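Side-chain contacts in dTDP-glucose 4,6-dehydratase (Klebsiella pneumoniae, PDB 5U4Q), which binds NAD and probably acts on a nucleotide sugar, as a dTDP-glucose 4,6-dehydratase or a closely related epimerase of the same family: residues F6-A11 / H18-L23; A12-F17 / T221-I226. All coordinates share one frame; numbering follows the deposited sequence. Where two conformers were deposited one is given.

Both contacts are buried and share helix 14-25, which runs from the glycine-rich turn after strand 5-9. Contact 1 (6-11 with 18-23) lays the later part of that helix against its own strand, only a few residues away in sequence, and is wholly apolar. Contact 2 (12-17 with 221-226) uses the first turn of the same helix and brings it against a segment more than 200 residues later, where strand 220-222 passes into helix 223-234. It is also apolar between the protein segments, but the amides of Phe-14 and Ile-15 bond the NAD diphosphate. The two meet where His-18 packs on Ile-223, and both border the parallel sheet.

Contact 1 of 2, residues F6-A11 / H18-L23; sequences FLVTGA and HIAQRL. With NAD (nicotinamide-adenine-dinucleotide), chain C.
Phe-6 on strand 5-9 and Leu-23 on helix 14-25 meet through a ring face and two methyl groups. Phe-6 CB starts the contact 4.1 Å from Leu-23 CD1. A chi1 of -68° sets CG anti to the carbonyl carbon, beside the backbone N, and the two side chains cross at about a right angle. Leu-23 CD1 also covers Phe-6 CG and the ortho carbon, Phe-6 CD2, 3.8 Å from the latter. Farther out the partner changes: CE2 and CZ lie under the other methyl, with Phe-6 CZ to Leu-23 CD2 4.0 Å. This is a CH-pi contact, Leu-23 CD2 sitting 4.1 Å from the Phe-6 ring centroid and 14° off the ring normal. Strand 5-9, helix 14-25 and strand 29-34 form the opening beta-alpha-beta unit of the Rossmann fold, the strand and helix segments running nearly antiparallel at 157°. Gly-10, the first glycine of its GxxGxxG turn, has no side chain and lets NAD O4B come within 3.6 Å of its CA. Two residues on from Phe-6, Val-8 extends the apolar row: Val-8 CG2 touches Leu-23 CD1 at 4.0 Å and Ala-20 CB at 4.3 Å. Val-30 touches both Val-8 and Leu-23, and Ile-83 of strand 81-84 touches Val-8 and Ile-19.

Contact 2 of 2, residues A12-F17 / T221-I226; sequences AGFIGF and TYIDDI. With NAD (nicotinamide-adenine-dinucleotide), chain C.
Phe-14 and Ile-223 approach from opposite directions, and their apolar packing brings the closest approach between the two segments. The meta carbon CE1 of Phe-14 lies 3.8 Å from Ile-223 CG1, and CE1 and CZ together bear on the CB, CG1 and CD1 of the isoleucine. Phe-14 CG is anti to the backbone N (chi1 175°), which carries the ring away from its own amide and the diphosphate, over to Ile-223. Ile-15 adds two looser contacts: Ile-15 CG1 to Ile-223 CD1 at 4.4 Å, and Ile-15 CG2 to Ile-226 CG2 at 4.5 Å. Val-184 of strand 176-185 touches Phe-14, Ile-223 and Ile-226, joining this cluster to the sheet.

The hydrogen bonds run from the backbone to NAD. Phe-14 N donates to NAD O1A over 3.0 Å, nearly straight at 174°. Ile-15 N donates to NAD O1N over 2.8 Å, at 169°. Each phosphate thus receives one amide N-H from the first helical turn. Gly-13, at the N-cap and the second glycine of the GxxGxxG motif, presents no side chain to the dinucleotide, which passes close by.

Van der Waals contacts with NAD begin at the side-chain bases, where Phe-14 CB and Ile-15 CB and CG1 lie against the phosphate oxygen O1N. Farther out, Ile-15 CD1 lies 3.8 Å from NAD C2N of the nicotinamide ring, while the carboxamide N7N makes an edge contact with the Phe-14 ring, 4.1 Å from Phe-14 CD2.

Main-chain N-H groups at the start of helix 14-25 therefore meet the negative charge of the diphosphate, probably aided by the helix dipole, while the outer parts of the same two side chains pack on helix 223-234 and Ile-15 reaches the nicotinamide ring.

Contact 1 of 2, residues F6-A11 / H18-L23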
ATOM      1  N   PHE A   6      25.952   3.044   7.243  1.00 14.99           N
ATOM      2  CA  PHE A   6      24.787   2.942   6.406  1.00 14.71           C
ATOM      3  C   PHE A   6      24.354   1.482   6.250  1.00 15.00           C
ATOM      4  O   PHE A   6      25.186   0.581   6.106  1.00 16.74           O
ATOM      5  CB  PHE A   6      25.119   3.407   4.985  1.00 16.01           C
ATOM      6  CG  PHE A   6      25.410   4.870   4.836  1.00 17.58           C
ATOM      7  CD1 PHE A   6      26.630   5.383   5.161  1.00 18.07           C
ATOM      8  CD2 PHE A   6      24.471   5.713   4.243  1.00 18.20           C
ATOM      9  CE1 PHE A   6      26.905   6.727   4.992  1.00 18.62           C
ATOM     10  CE2 PHE A   6      24.748   7.046   4.053  1.00 19.56           C
ATOM     11  CZ  PHE A   6      25.966   7.558   4.453  1.00 19.04           C
ATOM     12  N   LEU A   7      23.051   1.261   6.237  1.00 12.56           N
ATOM     13  CA  LEU A   7      22.484  -0.008   5.811  1.00 12.07           C
ATOM     14  C   LEU A   7      22.083   0.151   4.342  1.00 13.38           C
ATOM     15  O   LEU A   7      21.369   1.100   4.010  1.00 13.30           O
ATOM     16  CB  LEU A   7      21.203  -0.338   6.573  1.00 12.29           C
ATOM     17  CG  LEU A   7      20.408  -1.564   6.127  1.00 13.01           C
ATOM     18  CD1 LEU A   7      21.280  -2.830   6.166  1.00 13.21           C
ATOM     19  CD2 LEU A   7      19.141  -1.735   6.962  1.00 12.77           C
ATOM     20  N   VAL A   8      22.512  -0.781   3.500  1.00 12.52           N
ATOM     21  CA  VAL A   8      22.064  -0.829   2.108  1.00 12.96           C
ATOM     22  C   VAL A   8      21.335  -2.157   1.952  1.00 12.62           C
ATOM     23  O   VAL A   8      21.950  -3.223   2.006  1.00 12.86           O
ATOM     24  CB  VAL A   8      23.228  -0.735   1.103  1.00 13.03           C
ATOM     25  CG1 VAL A   8      22.726  -0.879  -0.341  1.00 13.44           C
ATOM     26  CG2 VAL A   8      23.996   0.550   1.283  1.00 12.86           C
ATOM     27  N   THR A   9      20.024  -2.123   1.731  1.00 13.07           N
ATOM     28  CA  THR A   9      19.288  -3.355   1.483  1.00 13.24           C
ATOM     29  C   THR A   9      19.281  -3.617  -0.007  1.00 13.45           C
ATOM     30  O   THR A   9      19.392  -2.689  -0.816  1.00 13.83           O
ATOM     31  CB  THR A   9      17.866  -3.330   2.036  1.00 14.99           C
ATOM     32  OG1 THR A   9      17.014  -2.562   1.184  1.00 14.89           O
ATOM     33  CG2 THR A   9      17.860  -2.797   3.462  1.00 14.65           C
ATOM     34  N   GLY A  10      19.230  -4.888  -0.376  1.00 13.27           N
ATOM     35  CA  GLY A  10      19.298  -5.236  -1.798  1.00 12.84           C
ATOM     36  C   GLY A  10      20.709  -5.020  -2.307  1.00 12.63           C
ATOM     37  O   GLY A  10      20.914  -4.782  -3.498  1.00 12.50           O
ATOM     38  N   ALA A  11      21.699  -5.138  -1.423  1.00 12.56           N
ATOM     39  CA  ALA A  11      23.094  -4.838  -1.747  1.00 13.69           C
ATOM     40  C   ALA A  11      23.751  -5.745  -2.766  1.00 12.37           C
ATOM     41  O   ALA A  11      24.762  -5.344  -3.350  1.00 14.09           O
ATOM     42  CB  ALA A  11      23.920  -4.851  -0.458  1.00 14.38           C
ATOM     43  N   HIS A  18      25.842  -0.803  -6.539  1.00 12.55           N
ATOM     44  CA  HIS A  18      26.473   0.449  -6.871  1.00 13.32           C
ATOM     45  C   HIS A  18      26.454   1.490  -5.765  1.00 13.60           C
ATOM     46  O   HIS A  18      27.446   2.213  -5.578  1.00 14.70           O
ATOM     47  CB  HIS A  18      25.870   1.037  -8.163  1.00 13.55           C
ATOM     48  CG  HIS A  18      26.276   0.326  -9.407  1.00 13.81           C
ATOM     49  ND1 HIS A  18      27.381   0.684 -10.153  1.00 15.50           N
ATOM     50  CD2 HIS A  18      25.693  -0.705 -10.061  1.00 12.66           C
ATOM     51  CE1 HIS A  18      27.447  -0.098 -11.220  1.00 14.34           C
ATOM     52  NE2 HIS A  18      26.448  -0.953 -11.184  1.00 14.09           N
ATOM     53  N   ILE A  19      25.357   1.548  -5.014  1.00 12.74           N
ATOM     54  CA  ILE A  19      25.263   2.491  -3.911  1.00 13.18           C
ATOM     55  C   ILE A  19      26.251   2.066  -2.817  1.00 12.26           C
ATOM     56  O   ILE A  19      27.016   2.887  -2.328  1.00 12.92           O
ATOM     57  CB  ILE A  19      23.826   2.590  -3.344  1.00 14.38           C
ATOM     58  CG1 ILE A  19      22.855   3.123  -4.414  1.00 15.88           C
ATOM     59  CG2 ILE A  19      23.793   3.471  -2.092  1.00 14.85           C
ATOM     60  CD1 ILE A  19      23.193   4.454  -4.955  1.00 16.45           C
ATOM     61  N   ALA A  20      26.255   0.778  -2.476  1.00 12.00           N
ATOM     62  CA  ALA A  20      27.200   0.307  -1.436  1.00 12.40           C
ATOM     63  C   ALA A  20      28.648   0.582  -1.853  1.00 13.83           C
ATOM     64  O   ALA A  20      29.463   1.051  -1.056  1.00 13.71           O
ATOM     65  CB  ALA A  20      27.006  -1.158  -1.203  1.00 12.93           C
ATOM     66  N   GLN A  21      28.983   0.291  -3.112  1.00 13.58           N
ATOM     67  CA  GLN A  21      30.350   0.502  -3.589  1.00 14.02           C
ATOM     68  C   GLN A  21      30.768   1.990  -3.463  1.00 14.57           C
ATOM     69  O   GLN A  21      31.878   2.310  -3.022  1.00 14.07           O
ATOM     70  CB  GLN A  21      30.457   0.029  -5.046  1.00 15.85           C
ATOM     71  CG  GLN A  21      31.828   0.191  -5.668  1.00 18.52           C
ATOM     72  CD  GLN A  21      31.824  -0.290  -7.097  1.00 20.69           C
ATOM     73  OE1 GLN A  21      31.096   0.262  -7.974  1.00 24.46           O
ATOM     74  NE2 GLN A  21      32.598  -1.315  -7.354  1.00 20.17           N
ATOM     75  N   ARG A  22      29.877   2.892  -3.854  0.50 13.53           N
ATOM     76  CA  ARG A  22      30.172   4.316  -3.775  0.50 13.15           C
ATOM     77  C   ARG A  22      30.365   4.760  -2.324  0.50 13.50           C
ATOM     78  O   ARG A  22      31.287   5.519  -2.008  0.50 14.36           O
ATOM     79  CB  ARG A  22      29.070   5.124  -4.467  0.50 13.58           C
ATOM     80  CG  ARG A  22      29.202   6.620  -4.348  0.50 15.15           C
ATOM     81  CD  ARG A  22      30.458   7.197  -4.994  0.50 15.90           C
ATOM     82  NE  ARG A  22      30.503   8.637  -4.757  0.50 17.30           N
ATOM     83  CZ  ARG A  22      29.903   9.556  -5.517  0.50 17.76           C
ATOM     84  NH1 ARG A  22      29.233   9.207  -6.606  0.50 17.73           N
ATOM     85  NH2 ARG A  22      29.977  10.832  -5.187  0.50 18.42           N
ATOM     86  N   LEU A  23      29.507   4.275  -1.435  1.00 13.37           N
ATOM     87  CA  LEU A  23      29.586   4.687  -0.031  1.00 13.06           C
ATOM     88  C   LEU A  23      30.882   4.176   0.585  1.00 13.96           C
ATOM     89  O   LEU A  23      31.521   4.885   1.368  1.00 14.32           O
ATOM     90  CB  LEU A  23      28.377   4.222   0.774  1.00 13.82           C
ATOM     91  CG  LEU A  23      27.022   4.859   0.400  1.00 13.49           C
ATOM     92  CD1 LEU A  23      25.876   4.121   1.060  1.00 14.93           C
ATOM     93  CD2 LEU A  23      27.009   6.346   0.737  1.00 15.28           C
TER
HETATM   94  PA  NAD C 401      17.552  -6.083  -8.248  1.00 17.91           P
HETATM   95  O1A NAD C 401      18.803  -6.194  -9.029  1.00 16.08           O
HETATM   96  O2A NAD C 401      16.499  -7.171  -8.312  1.00 17.99           O
HETATM   97  O5B NAD C 401      17.969  -5.815  -6.708  1.00 17.16           O
HETATM   98  C5B NAD C 401      17.099  -5.982  -5.596  1.00 16.57           C
HETATM   99  C4B NAD C 401      17.772  -6.925  -4.613  1.00 16.61           C
HETATM  100  O4B NAD C 401      16.813  -7.092  -3.551  1.00 16.29           O
HETATM  101  C3B NAD C 401      18.078  -8.299  -5.193  1.00 16.36           C
HETATM  102  O3B NAD C 401      19.471  -8.645  -5.197  1.00 17.59           O
HETATM  103  C2B NAD C 401      17.221  -9.228  -4.332  1.00 16.36           C
HETATM  104  O2B NAD C 401      17.859 -10.488  -4.047  1.00 17.62           O
HETATM  105  C1B NAD C 401      16.909  -8.412  -3.079  1.00 16.37           C
HETATM  106  N9A NAD C 401      15.655  -8.808  -2.417  1.00 16.30           N
HETATM  107  C8A NAD C 401      14.440  -8.956  -2.992  1.00 16.67           C
HETATM  108  N7A NAD C 401      13.542  -9.352  -2.087  1.00 18.80           N
HETATM  109  C5A NAD C 401      14.178  -9.443  -0.908  1.00 15.92           C
HETATM  110  C6A NAD C 401      13.798  -9.857   0.458  1.00 16.15           C
HETATM  111  N6A NAD C 401      12.559 -10.218   0.765  1.00 19.08           N
HETATM  112  N1A NAD C 401      14.766  -9.831   1.375  1.00 16.71           N
HETATM  113  C2A NAD C 401      16.033  -9.483   1.110  1.00 16.58           C
HETATM  114  N3A NAD C 401      16.458  -9.123  -0.119  1.00 16.60           N
HETATM  115  C4A NAD C 401      15.558  -9.095  -1.137  1.00 16.64           C
HETATM  116  O3  NAD C 401      16.734  -4.745  -8.625  1.00 17.61           O
HETATM  117  PN  NAD C 401      17.250  -3.221  -8.695  1.00 17.13           P
HETATM  118  O1N NAD C 401      18.602  -3.044  -8.140  1.00 16.23           O
HETATM  119  O2N NAD C 401      16.874  -2.774 -10.107  1.00 20.10           O
HETATM  120  O5D NAD C 401      16.169  -2.568  -7.722  1.00 21.16           O
HETATM  121  C5D NAD C 401      16.464  -1.808  -6.554  1.00 18.28           C
HETATM  122  C4D NAD C 401      15.182  -1.084  -6.177  1.00 17.32           C
HETATM  123  O4D NAD C 401      14.904  -0.051  -7.150  1.00 18.57           O
HETATM  124  C3D NAD C 401      13.902  -1.905  -6.078  1.00 17.87           C
HETATM  125  O3D NAD C 401      13.163  -1.428  -4.951  1.00 18.04           O
HETATM  126  C2D NAD C 401      13.126  -1.566  -7.329  1.00 18.27           C
HETATM  127  O2D NAD C 401      11.696  -1.652  -7.158  1.00 22.06           O
HETATM  128  C1D NAD C 401      13.561  -0.142  -7.608  1.00 18.44           C
HETATM  129  N1N NAD C 401      13.511   0.195  -9.044  1.00 19.57           N
HETATM  130  C2N NAD C 401      14.480  -0.161  -9.918  1.00 19.57           C
HETATM  131  C3N NAD C 401      14.402   0.180 -11.279  1.00 20.79           C
HETATM  132  C7N NAD C 401      15.457  -0.188 -12.330  1.00 23.23           C
HETATM  133  O7N NAD C 401      15.380   0.300 -13.468  1.00 24.20           O
HETATM  134  N7N NAD C 401      16.454  -1.058 -12.098  1.00 22.97           N
HETATM  135  C4N NAD C 401      13.292   0.861 -11.729  1.00 19.67           C
HETATM  136  C5N NAD C 401      12.298   1.208 -10.824  1.00 20.64           C
HETATM  137  C6N NAD C 401      12.408   0.849  -9.485  1.00 19.86           C

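Contact 2 of 2, residues A12-F17 / T221-I226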
ATOM      1  N   ALA A  12      23.195  -6.934  -2.999  1.00 12.61           N
ATOM      2  CA  ALA A  12      23.720  -7.829  -4.053  1.00 13.31           C
ATOM      3  C   ALA A  12      23.023  -7.591  -5.382  1.00 13.57           C
ATOM      4  O   ALA A  12      23.402  -8.215  -6.392  1.00 14.15           O
ATOM      5  CB  ALA A  12      23.582  -9.285  -3.662  1.00 15.23           C
ATOM      6  N   GLY A  13      22.024  -6.710  -5.371  1.00 12.44           N
ATOM      7  CA  GLY A  13      21.296  -6.342  -6.577  1.00 12.30           C
ATOM      8  C   GLY A  13      21.972  -5.223  -7.314  1.00 12.19           C
ATOM      9  O   GLY A  13      22.969  -4.704  -6.899  1.00 13.25           O
ATOM     10  N   PHE A  14      21.395  -4.849  -8.454  1.00 12.58           N
ATOM     11  CA  PHE A  14      21.968  -3.843  -9.332  1.00 12.38           C
ATOM     12  C   PHE A  14      22.224  -2.500  -8.688  1.00 12.05           C
ATOM     13  O   PHE A  14      23.359  -2.064  -8.550  1.00 12.58           O
ATOM     14  CB  PHE A  14      21.047  -3.704 -10.562  1.00 13.11           C
ATOM     15  CG  PHE A  14      21.414  -2.606 -11.540  1.00 13.16           C
ATOM     16  CD1 PHE A  14      22.711  -2.226 -11.791  1.00 12.83           C
ATOM     17  CD2 PHE A  14      20.400  -2.039 -12.322  1.00 13.82           C
ATOM     18  CE1 PHE A  14      23.002  -1.253 -12.746  1.00 12.93           C
ATOM     19  CE2 PHE A  14      20.680  -1.076 -13.270  1.00 13.64           C
ATOM     20  CZ  PHE A  14      21.976  -0.680 -13.480  1.00 12.95           C
ATOM     21  N   ILE A  15      21.156  -1.824  -8.292  1.00 11.58           N
ATOM     22  CA  ILE A  15      21.310  -0.485  -7.760  1.00 12.36           C
ATOM     23  C   ILE A  15      22.023  -0.533  -6.395  1.00 12.37           C
ATOM     24  O   ILE A  15      22.931   0.245  -6.161  1.00 13.15           O
ATOM     25  CB  ILE A  15      19.957   0.260  -7.704  1.00 13.14           C
ATOM     26  CG1 ILE A  15      19.366   0.324  -9.116  1.00 13.45           C
ATOM     27  CG2 ILE A  15      20.136   1.654  -7.134  1.00 13.15           C
ATOM     28  CD1 ILE A  15      18.022   0.988  -9.176  1.00 13.85           C
ATOM     29  N   GLY A  16      21.606  -1.448  -5.517  1.00 12.47           N
ATOM     30  CA  GLY A  16      22.222  -1.555  -4.179  1.00 12.73           C
ATOM     31  C   GLY A  16      23.704  -1.798  -4.209  1.00 13.01           C
ATOM     32  O   GLY A  16      24.453  -1.211  -3.409  1.00 12.72           O
ATOM     33  N   PHE A  17      24.158  -2.639  -5.137  1.00 12.45           N
ATOM     34  CA  PHE A  17      25.597  -2.876  -5.270  1.00 12.75           C
ATOM     35  C   PHE A  17      26.314  -1.546  -5.538  1.00 12.71           C
ATOM     36  O   PHE A  17      27.295  -1.183  -4.878  1.00 13.07           O
ATOM     37  CB  PHE A  17      25.900  -3.858  -6.408  1.00 12.83           C
ATOM     38  CG  PHE A  17      27.287  -3.739  -6.932  1.00 13.55           C
ATOM     39  CD1 PHE A  17      28.380  -4.126  -6.157  1.00 15.04           C
ATOM     40  CD2 PHE A  17      27.529  -3.216  -8.189  1.00 14.73           C
ATOM     41  CE1 PHE A  17      29.663  -3.987  -6.632  1.00 15.99           C
ATOM     42  CE2 PHE A  17      28.814  -3.090  -8.669  1.00 15.67           C
ATOM     43  CZ  PHE A  17      29.886  -3.469  -7.884  1.00 15.99           C
ATOM     44  N   THR A 221      18.146   6.107 -17.280  1.00 13.87           N
ATOM     45  CA  THR A 221      19.220   6.854 -16.654  1.00 14.67           C
ATOM     46  C   THR A 221      20.388   5.937 -16.373  1.00 13.99           C
ATOM     47  O   THR A 221      20.200   4.847 -15.841  1.00 14.35           O
ATOM     48  CB  THR A 221      18.796   7.514 -15.328  1.00 15.11           C
ATOM     49  OG1 THR A 221      17.651   8.309 -15.537  1.00 16.58           O
ATOM     50  CG2 THR A 221      19.894   8.398 -14.792  1.00 16.37           C
ATOM     51  N   TYR A 222      21.584   6.383 -16.766  1.00 14.15           N
ATOM     52  CA  TYR A 222      22.803   5.614 -16.509  1.00 13.06           C
ATOM     53  C   TYR A 222      23.063   5.470 -14.999  1.00 12.87           C
ATOM     54  O   TYR A 222      22.889   6.426 -14.227  1.00 14.05           O
ATOM     55  CB  TYR A 222      23.990   6.234 -17.244  1.00 13.74           C
ATOM     56  CG  TYR A 222      25.228   5.394 -17.142  1.00 13.67           C
ATOM     57  CD1 TYR A 222      25.310   4.177 -17.815  1.00 13.27           C
ATOM     58  CD2 TYR A 222      26.311   5.784 -16.369  1.00 14.26           C
ATOM     59  CE1 TYR A 222      26.425   3.368 -17.716  1.00 13.93           C
ATOM     60  CE2 TYR A 222      27.434   4.985 -16.281  1.00 15.44           C
ATOM     61  CZ  TYR A 222      27.477   3.765 -16.928  1.00 14.18           C
ATOM     62  OH  TYR A 222      28.618   2.959 -16.827  1.00 16.51           O
ATOM     63  N   ILE A 223      23.478   4.272 -14.617  1.00 12.18           N
ATOM     64  CA  ILE A 223      23.668   3.955 -13.195  1.00 13.19           C
ATOM     65  C   ILE A 223      24.532   4.962 -12.439  1.00 13.25           C
ATOM     66  O   ILE A 223      24.168   5.349 -11.338  1.00 14.35           O
ATOM     67  CB  ILE A 223      24.177   2.490 -13.014  1.00 13.52           C
ATOM     68  CG1 ILE A 223      24.284   2.131 -11.528  1.00 13.33           C
ATOM     69  CG2 ILE A 223      25.494   2.244 -13.733  1.00 13.81           C
ATOM     70  CD1 ILE A 223      22.971   2.142 -10.761  1.00 13.74           C
ATOM     71  N   ASP A 224      25.637   5.428 -13.011  1.00 13.65           N
ATOM     72  CA  ASP A 224      26.478   6.370 -12.255  1.00 14.65           C
ATOM     73  C   ASP A 224      25.755   7.670 -11.916  1.00 13.82           C
ATOM     74  O   ASP A 224      26.012   8.266 -10.858  1.00 14.93           O
ATOM     75  CB  ASP A 224      27.781   6.689 -12.977  1.00 14.79           C
ATOM     76  CG  ASP A 224      28.766   5.529 -13.014  1.00 18.20           C
ATOM     77  OD1 ASP A 224      28.485   4.433 -12.515  1.00 20.12           O
ATOM     78  OD2 ASP A 224      29.857   5.741 -13.594  1.00 22.33           O
ATOM     79  N   ASP A 225      24.871   8.122 -12.810  1.00 13.19           N
ATOM     80  CA  ASP A 225      24.085   9.330 -12.574  1.00 13.98           C
ATOM     81  C   ASP A 225      23.087   9.087 -11.439  1.00 16.01           C
ATOM     82  O   ASP A 225      22.898   9.957 -10.593  1.00 15.37           O
ATOM     83  CB  ASP A 225      23.408   9.777 -13.869  1.00 14.44           C
ATOM     84  CG  ASP A 225      24.388  10.264 -14.888  1.00 17.78           C
ATOM     85  OD1 ASP A 225      25.361  10.947 -14.492  1.00 24.23           O
ATOM     86  OD2 ASP A 225      24.124  10.063 -16.082  1.00 17.85           O
ATOM     87  N   ILE A 226      22.454   7.912 -11.411  1.00 14.48           N
ATOM     88  CA  ILE A 226      21.569   7.552 -10.298  1.00 13.85           C
ATOM     89  C   ILE A 226      22.356   7.539  -8.980  1.00 14.79           C
ATOM     90  O   ILE A 226      21.904   8.089  -7.968  1.00 14.86           O
ATOM     91  CB  ILE A 226      20.927   6.158 -10.520  1.00 14.28           C
ATOM     92  CG1 ILE A 226      19.934   6.196 -11.713  1.00 15.61           C
ATOM     93  CG2 ILE A 226      20.259   5.623  -9.247  1.00 14.82           C
ATOM     94  CD1 ILE A 226      18.718   7.096 -11.536  1.00 16.79           C
TER
HETATM   95  PA  NAD C 401      17.552  -6.083  -8.248  1.00 17.91           P
HETATM   96  O1A NAD C 401      18.803  -6.194  -9.029  1.00 16.08           O
HETATM   97  O2A NAD C 401      16.499  -7.171  -8.312  1.00 17.99           O
HETATM   98  O5B NAD C 401      17.969  -5.815  -6.708  1.00 17.16           O
HETATM   99  C5B NAD C 401      17.099  -5.982  -5.596  1.00 16.57           C
HETATM  100  C4B NAD C 401      17.772  -6.925  -4.613  1.00 16.61           C
HETATM  101  O4B NAD C 401      16.813  -7.092  -3.551  1.00 16.29           O
HETATM  102  C3B NAD C 401      18.078  -8.299  -5.193  1.00 16.36           C
HETATM  103  O3B NAD C 401      19.471  -8.645  -5.197  1.00 17.59           O
HETATM  104  C2B NAD C 401      17.221  -9.228  -4.332  1.00 16.36           C
HETATM  105  O2B NAD C 401      17.859 -10.488  -4.047  1.00 17.62           O
HETATM  106  C1B NAD C 401      16.909  -8.412  -3.079  1.00 16.37           C
HETATM  107  N9A NAD C 401      15.655  -8.808  -2.417  1.00 16.30           N
HETATM  108  C8A NAD C 401      14.440  -8.956  -2.992  1.00 16.67           C
HETATM  109  N7A NAD C 401      13.542  -9.352  -2.087  1.00 18.80           N
HETATM  110  C5A NAD C 401      14.178  -9.443  -0.908  1.00 15.92           C
HETATM  111  C6A NAD C 401      13.798  -9.857   0.458  1.00 16.15           C
HETATM  112  N6A NAD C 401      12.559 -10.218   0.765  1.00 19.08           N
HETATM  113  N1A NAD C 401      14.766  -9.831   1.375  1.00 16.71           N
HETATM  114  C2A NAD C 401      16.033  -9.483   1.110  1.00 16.58           C
HETATM  115  N3A NAD C 401      16.458  -9.123  -0.119  1.00 16.60           N
HETATM  116  C4A NAD C 401      15.558  -9.095  -1.137  1.00 16.64           C
HETATM  117  O3  NAD C 401      16.734  -4.745  -8.625  1.00 17.61           O
HETATM  118  PN  NAD C 401      17.250  -3.221  -8.695  1.00 17.13           P
HETATM  119  O1N NAD C 401      18.602  -3.044  -8.140  1.00 16.23           O
HETATM  120  O2N NAD C 401      16.874  -2.774 -10.107  1.00 20.10           O
HETATM  121  O5D NAD C 401      16.169  -2.568  -7.722  1.00 21.16           O
HETATM  122  C5D NAD C 401      16.464  -1.808  -6.554  1.00 18.28           C
HETATM  123  C4D NAD C 401      15.182  -1.084  -6.177  1.00 17.32           C
HETATM  124  O4D NAD C 401      14.904  -0.051  -7.150  1.00 18.57           O
HETATM  125  C3D NAD C 401      13.902  -1.905  -6.078  1.00 17.87           C
HETATM  126  O3D NAD C 401      13.163  -1.428  -4.951  1.00 18.04           O
HETATM  127  C2D NAD C 401      13.126  -1.566  -7.329  1.00 18.27           C
HETATM  128  O2D NAD C 401      11.696  -1.652  -7.158  1.00 22.06           O
HETATM  129  C1D NAD C 401      13.561  -0.142  -7.608  1.00 18.44           C
HETATM  130  N1N NAD C 401      13.511   0.195  -9.044  1.00 19.57           N
HETATM  131  C2N NAD C 401      14.480  -0.161  -9.918  1.00 19.57           C
HETATM  132  C3N NAD C 401      14.402   0.180 -11.279  1.00 20.79           C
HETATM  133  C7N NAD C 401      15.457  -0.188 -12.330  1.00 23.23           C
HETATM  134  O7N NAD C 401      15.380   0.300 -13.468  1.00 24.20           O
HETATM  135  N7N NAD C 401      16.454  -1.058 -12.098  1.00 22.97           N
HETATM  136  C4N NAD C 401      13.292   0.861 -11.729  1.00 19.67           C
HETATM  137  C5N NAD C 401      12.298   1.208 -10.824  1.00 20.64           C
HETATM  138  C6N NAD C 401      12.408   0.849  -9.485  1.00 19.86           C